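Local coordinates for protein 6-carboxyhexanoate--coa ligase (Bacillus subtilis, PDB 5FLG) that belongs to the 6-carboxyhexanoate--CoA ligase (pimeloyl-CoA synthase) family and binds pimelic acid, magnesium and phosphoaminophosphonic acid-adenylate ester at adjoining sites, at residues D197-V205 against Y212-E220. Residues are numbered along the deposited sequence; the frame is centred on the assembly and turned at random.
Sequences DPDYITGYV and YQRITAMKE. With MG (magnesium ion), chain F; PML (pimelic acid), chain C; ANP (phosphoaminophosphonic acid-adenylate ester), chain D.
Tyr212 lies obliquely over Tyr204, its CE1 above the centre of that ring and the planes inclined at 37°. With CG anti to the backbone N (chi1 -176°), the Tyr212 phenol extends far enough for OH to bond O11 of pimelic acid at 2.7 Å. Arg214 bends at chi3 and presents its guanidinium edge to the same carboxylate, NE to O11 at 3.0 Å and NH2 to O12 at 3.2 Å, both nearly straight. Arginine suits the site because two N-H groups match two carboxylate oxygens. From 197-205, Tyr200 OH lies 2.5 Å from O12 of pimelic acid, near its own ring plane, a separation so short that its exact length is doubtful. Gly203 and Ile215 pair through backbone bonds in both directions; having no side chain, Gly203 leaves room for Met218 CG against its backbone. Lysine's length suits Lys219: extended beyond CG, it bonds Asp197 O through NZ at 2.7 Å from above the carbonyl plane, and also Ser195 O and Thr223 O. The Asp197 carboxylate binds magnesium through OD1 at 2.2 Å and salt-bridges Arg171. The antiparallel hairpin 203-207/211-215 and the loop before it line the pimelic acid pocket, the loop carrying Asp197 to the magnesium ion and nucleotide.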
loop_
_atom_site.group_PDB
_atom_site.type_symbol
_atom_site.label_atom_id
_atom_site.label_comp_id
_atom_site.label_asym_id
_atom_site.label_seq_id
_atom_site.Cartn_x
_atom_site.Cartn_y
_atom_site.Cartn_z
ATOM N N ASP A 197 5.337 4.409 21.928
ATOM C CA ASP A 197 4.074 5.157 22.213
ATOM C C ASP A 197 4.189 5.985 23.520
ATOM O O ASP A 197 4.626 5.468 24.543
ATOM C CB ASP A 197 2.912 4.190 22.378
ATOM C CG ASP A 197 2.648 3.323 21.136
ATOM O OD1 ASP A 197 3.303 3.463 20.071
ATOM O OD2 ASP A 197 1.810 2.406 21.272
ATOM N N PRO A 198 3.619 7.209 23.545
ATOM C CA PRO A 198 3.738 8.005 24.764
ATOM C C PRO A 198 2.885 7.470 25.910
ATOM O O PRO A 198 3.101 7.814 27.063
ATOM C CB PRO A 198 3.276 9.405 24.323
ATOM C CG PRO A 198 2.445 9.170 23.114
ATOM C CD PRO A 198 3.087 7.998 22.419
ATOM N N ASP A 199 1.986 6.557 25.619
ATOM C CA ASP A 199 0.951 6.218 26.589
ATOM C C ASP A 199 1.026 4.735 26.919
ATOM O O ASP A 199 0.075 4.177 27.460
ATOM C CB ASP A 199 -0.426 6.560 26.040
ATOM C CG ASP A 199 -0.639 6.008 24.632
ATOM O OD1 ASP A 199 0.347 5.607 23.936
ATOM O OD2 ASP A 199 -1.811 5.928 24.241
ATOM N N TYR A 200 2.204 4.134 26.727
ATOM C CA TYR A 200 2.389 2.729 27.112
ATOM C C TYR A 200 3.820 2.432 27.527
ATOM O O TYR A 200 4.759 2.606 26.727
ATOM C CB TYR A 200 1.987 1.841 25.954
ATOM C CG TYR A 200 1.728 0.426 26.362
ATOM C CD1 TYR A 200 0.521 0.063 26.958
ATOM C CD2 TYR A 200 2.729 -0.546 26.242
ATOM C CE1 TYR A 200 0.272 -1.247 27.331
ATOM C CE2 TYR A 200 2.523 -1.839 26.691
ATOM C CZ TYR A 200 1.304 -2.191 27.231
ATOM O OH TYR A 200 1.074 -3.497 27.575
ATOM N N ILE A 201 3.999 2.117 28.810
ATOM C CA ILE A 201 5.333 2.068 29.410
ATOM C C ILE A 201 5.834 0.659 29.727
ATOM O O ILE A 201 6.971 0.477 30.176
ATOM C CB ILE A 201 5.396 2.920 30.674
ATOM C CG1 ILE A 201 4.487 2.340 31.757
ATOM C CG2 ILE A 201 4.983 4.344 30.362
ATOM C CD1 ILE A 201 4.758 2.920 33.129
ATOM N N THR A 202 4.980 -0.333 29.507
ATOM C CA THR A 202 5.397 -1.735 29.624
ATOM C C THR A 202 6.228 -2.182 28.456
ATOM O O THR A 202 6.026 -1.724 27.326
ATOM C CB THR A 202 4.208 -2.661 29.741
ATOM O OG1 THR A 202 3.437 -2.276 30.878
ATOM C CG2 THR A 202 4.644 -4.094 29.901
ATOM N N GLY A 203 7.306 -2.910 28.767
ATOM C CA GLY A 203 8.134 -3.519 27.738
ATOM C C GLY A 203 8.465 -4.943 28.122
ATOM O O GLY A 203 7.769 -5.545 28.941
ATOM N N TYR A 204 9.534 -5.505 27.534
ATOM C CA TYR A 204 9.873 -6.872 27.817
ATOM C C TYR A 204 11.286 -7.214 27.349
ATOM O O TYR A 204 11.936 -6.446 26.654
ATOM C CB TYR A 204 8.897 -7.857 27.154
ATOM C CG TYR A 204 8.969 -7.928 25.617
ATOM C CD1 TYR A 204 9.878 -8.750 24.981
ATOM C CD2 TYR A 204 8.108 -7.169 24.819
ATOM C CE1 TYR A 204 9.946 -8.821 23.629
ATOM C CE2 TYR A 204 8.101 -7.317 23.451
ATOM C CZ TYR A 204 9.094 -8.090 22.860
ATOM O OH TYR A 204 9.139 -8.255 21.495
ATOM N N VAL A 205 11.776 -8.301 27.916
ATOM C CA VAL A 205 12.961 -9.000 27.401
ATOM C C VAL A 205 12.496 -10.425 27.139
ATOM O O VAL A 205 11.644 -10.954 27.862
ATOM C CB VAL A 205 14.067 -9.020 28.473
ATOM C CG1 VAL A 205 15.194 -9.967 28.070
ATOM C CG2 VAL A 205 14.638 -7.634 28.632
ATOM N N TYR A 212 9.112 -14.961 27.693
ATOM C CA TYR A 212 8.678 -13.556 27.494
ATOM C C TYR A 212 8.464 -12.901 28.844
ATOM O O TYR A 212 7.479 -13.180 29.546
ATOM C CB TYR A 212 7.385 -13.534 26.702
ATOM C CG TYR A 212 6.830 -12.148 26.317
ATOM C CD1 TYR A 212 7.258 -11.524 25.159
ATOM C CD2 TYR A 212 5.684 -11.667 26.912
ATOM C CE1 TYR A 212 6.662 -10.379 24.688
ATOM C CE2 TYR A 212 5.086 -10.473 26.485
ATOM C CZ TYR A 212 5.583 -9.840 25.370
ATOM O OH TYR A 212 5.069 -8.658 24.936
ATOM N N GLN A 213 9.431 -12.076 29.237
ATOM C CA GLN A 213 9.477 -11.506 30.563
ATOM C C GLN A 213 9.004 -10.074 30.472
ATOM O O GLN A 213 9.753 -9.210 30.047
ATOM C CB GLN A 213 10.901 -11.557 31.113
ATOM C CG GLN A 213 11.400 -12.967 31.405
ATOM C CD GLN A 213 10.876 -13.516 32.719
ATOM O OE1 GLN A 213 10.564 -12.771 33.656
ATOM N NE2 GLN A 213 10.748 -14.828 32.787
ATOM N N ARG A 214 7.715 -9.839 30.763
ATOM C CA ARG A 214 7.187 -8.493 30.711
ATOM C C ARG A 214 7.716 -7.692 31.882
ATOM O O ARG A 214 7.751 -8.178 32.992
ATOM C CB ARG A 214 5.645 -8.535 30.789
ATOM C CG ARG A 214 5.031 -9.422 29.755
ATOM C CD ARG A 214 3.526 -9.516 29.891
ATOM N NE ARG A 214 2.898 -8.251 29.580
ATOM C CZ ARG A 214 2.028 -7.632 30.367
ATOM N NH1 ARG A 214 1.730 -8.126 31.550
ATOM N NH2 ARG A 214 1.472 -6.497 29.972
ATOM N N ILE A 215 7.990 -6.416 31.651
ATOM C CA ILE A 215 8.434 -5.532 32.677
ATOM C C ILE A 215 7.542 -4.275 32.668
ATOM O O ILE A 215 7.483 -3.543 31.678
ATOM C CB ILE A 215 9.900 -5.151 32.431
ATOM C CG1 ILE A 215 10.776 -6.422 32.410
ATOM C CG2 ILE A 215 10.362 -4.186 33.495
ATOM C CD1 ILE A 215 12.224 -6.193 32.030
ATOM N N THR A 216 6.815 -4.042 33.759
ATOM C CA THR A 216 5.633 -3.171 33.674
ATOM C C THR A 216 5.938 -1.671 33.582
ATOM O O THR A 216 5.109 -0.908 33.112
ATOM C CB THR A 216 4.667 -3.384 34.839
ATOM O OG1 THR A 216 5.331 -3.116 36.087
ATOM C CG2 THR A 216 4.110 -4.771 34.804
ATOM N N ALA A 217 7.153 -1.269 33.904
ATOM C CA ALA A 217 7.583 0.079 33.616
ATOM C C ALA A 217 8.990 0.054 33.050
ATOM O O ALA A 217 9.929 -0.351 33.745
ATOM C CB ALA A 217 7.553 0.921 34.888
ATOM N N MET A 218 9.164 0.632 31.860
ATOM C CA MET A 218 10.488 0.617 31.193
ATOM C C MET A 218 10.903 2.024 30.755
ATOM O O MET A 218 12.011 2.239 30.243
ATOM C CB MET A 218 10.458 -0.314 29.978
ATOM C CG MET A 218 10.425 -1.789 30.325
ATOM S SD MET A 218 12.034 -2.367 30.914
ATOM C CE MET A 218 12.866 -2.741 29.382
ATOM N N LYS A 219 9.970 2.964 30.885
ATOM C CA LYS A 219 10.235 4.373 30.577
ATOM C C LYS A 219 9.113 5.208 31.201
ATOM O O LYS A 219 8.168 4.644 31.731
ATOM C CB LYS A 219 10.201 4.586 29.079
ATOM C CG LYS A 219 8.843 4.279 28.467
ATOM C CD LYS A 219 8.704 4.949 27.111
ATOM C CE LYS A 219 7.352 4.680 26.490
ATOM N NZ LYS A 219 7.256 5.378 25.179
ATOM N N GLU A 220 9.149 6.524 31.006
ATOM C CA GLU A 220 8.150 7.416 31.600
ATOM C C GLU A 220 7.006 7.646 30.626
ATOM O O GLU A 220 7.215 7.730 29.422
ATOM C CB GLU A 220 8.765 8.769 31.979
ATOM C CG GLU A 220 9.861 8.703 33.031
ATOM C CD GLU A 220 9.367 8.377 34.436
ATOM O OE1 GLU A 220 8.151 8.219 34.655
ATOM O OE2 GLU A 220 10.217 8.236 35.339
HETATM MG MG MG F . 4.477 2.278 18.584
HETATM C C1 PML C . 3.406 -6.152 26.541
HETATM O O11 PML C . 3.672 -7.360 26.848
HETATM O O12 PML C . 2.464 -5.521 27.138
HETATM C C2 PML C . 4.492 -5.388 25.761
HETATM C C3 PML C . 4.080 -4.712 24.463
HETATM C C4 PML C . 4.879 -3.433 24.153
HETATM C C5 PML C . 5.479 -3.377 22.760
HETATM C C6 PML C . 5.211 -2.079 22.004
HETATM C C7 PML C . 3.715 -1.819 21.814
HETATM O O71 PML C . 3.024 -2.666 21.200
HETATM O O72 PML C . 3.236 -0.713 22.169
HETATM P PG ANP D . 2.308 0.586 16.496
HETATM O O1G ANP D . 1.187 1.129 15.653
HETATM O O2G ANP D . 2.516 1.382 17.756
HETATM O O3G ANP D . 2.261 -0.880 16.779
HETATM P PB ANP D . 5.080 -0.113 15.689
HETATM O O1B ANP D . 4.657 -1.536 15.602
HETATM O O2B ANP D . 6.039 0.523 14.752
HETATM N N3B ANP D . 3.675 0.878 15.513
HETATM P PA ANP D . 5.423 -0.722 18.481
HETATM O O1A ANP D . 5.228 0.077 19.685
HETATM O O2A ANP D . 4.556 -1.899 18.133
HETATM O O3A ANP D . 5.596 0.219 17.187
HETATM O "O5'" ANP D . 6.979 -1.261 18.609
HETATM C "C5'" ANP D . 7.946 -0.493 19.268
HETATM C "C4'" ANP D . 9.227 -0.463 18.431
HETATM O "O4'" ANP D . 9.645 -1.810 18.179
HETATM C "C3'" ANP D . 9.011 0.192 17.076
HETATM O "O3'" ANP D . 9.314 1.582 17.113
HETATM C "C2'" ANP D . 10.014 -0.511 16.209
HETATM O "O2'" ANP D . 11.301 0.064 16.440
HETATM C "C1'" ANP D . 9.992 -1.896 16.791
HETATM N N9 ANP D . 9.056 -2.717 16.017
HETATM C C8 ANP D . 7.676 -2.686 16.038
HETATM N N7 ANP D . 7.178 -3.660 15.240
HETATM C C5 ANP D . 8.250 -4.291 14.671
HETATM C C6 ANP D . 8.474 -5.374 13.700
HETATM N N6 ANP D . 7.460 -6.015 13.110
HETATM N N1 ANP D . 9.743 -5.731 13.403
HETATM C C2 ANP D . 10.786 -5.093 13.944
HETATM N N3 ANP D . 10.690 -4.141 14.888
HETATM C C4 ANP D . 9.464 -3.647 15.183
HETATM O O HOH W 1 4.810 3.392 16.361
#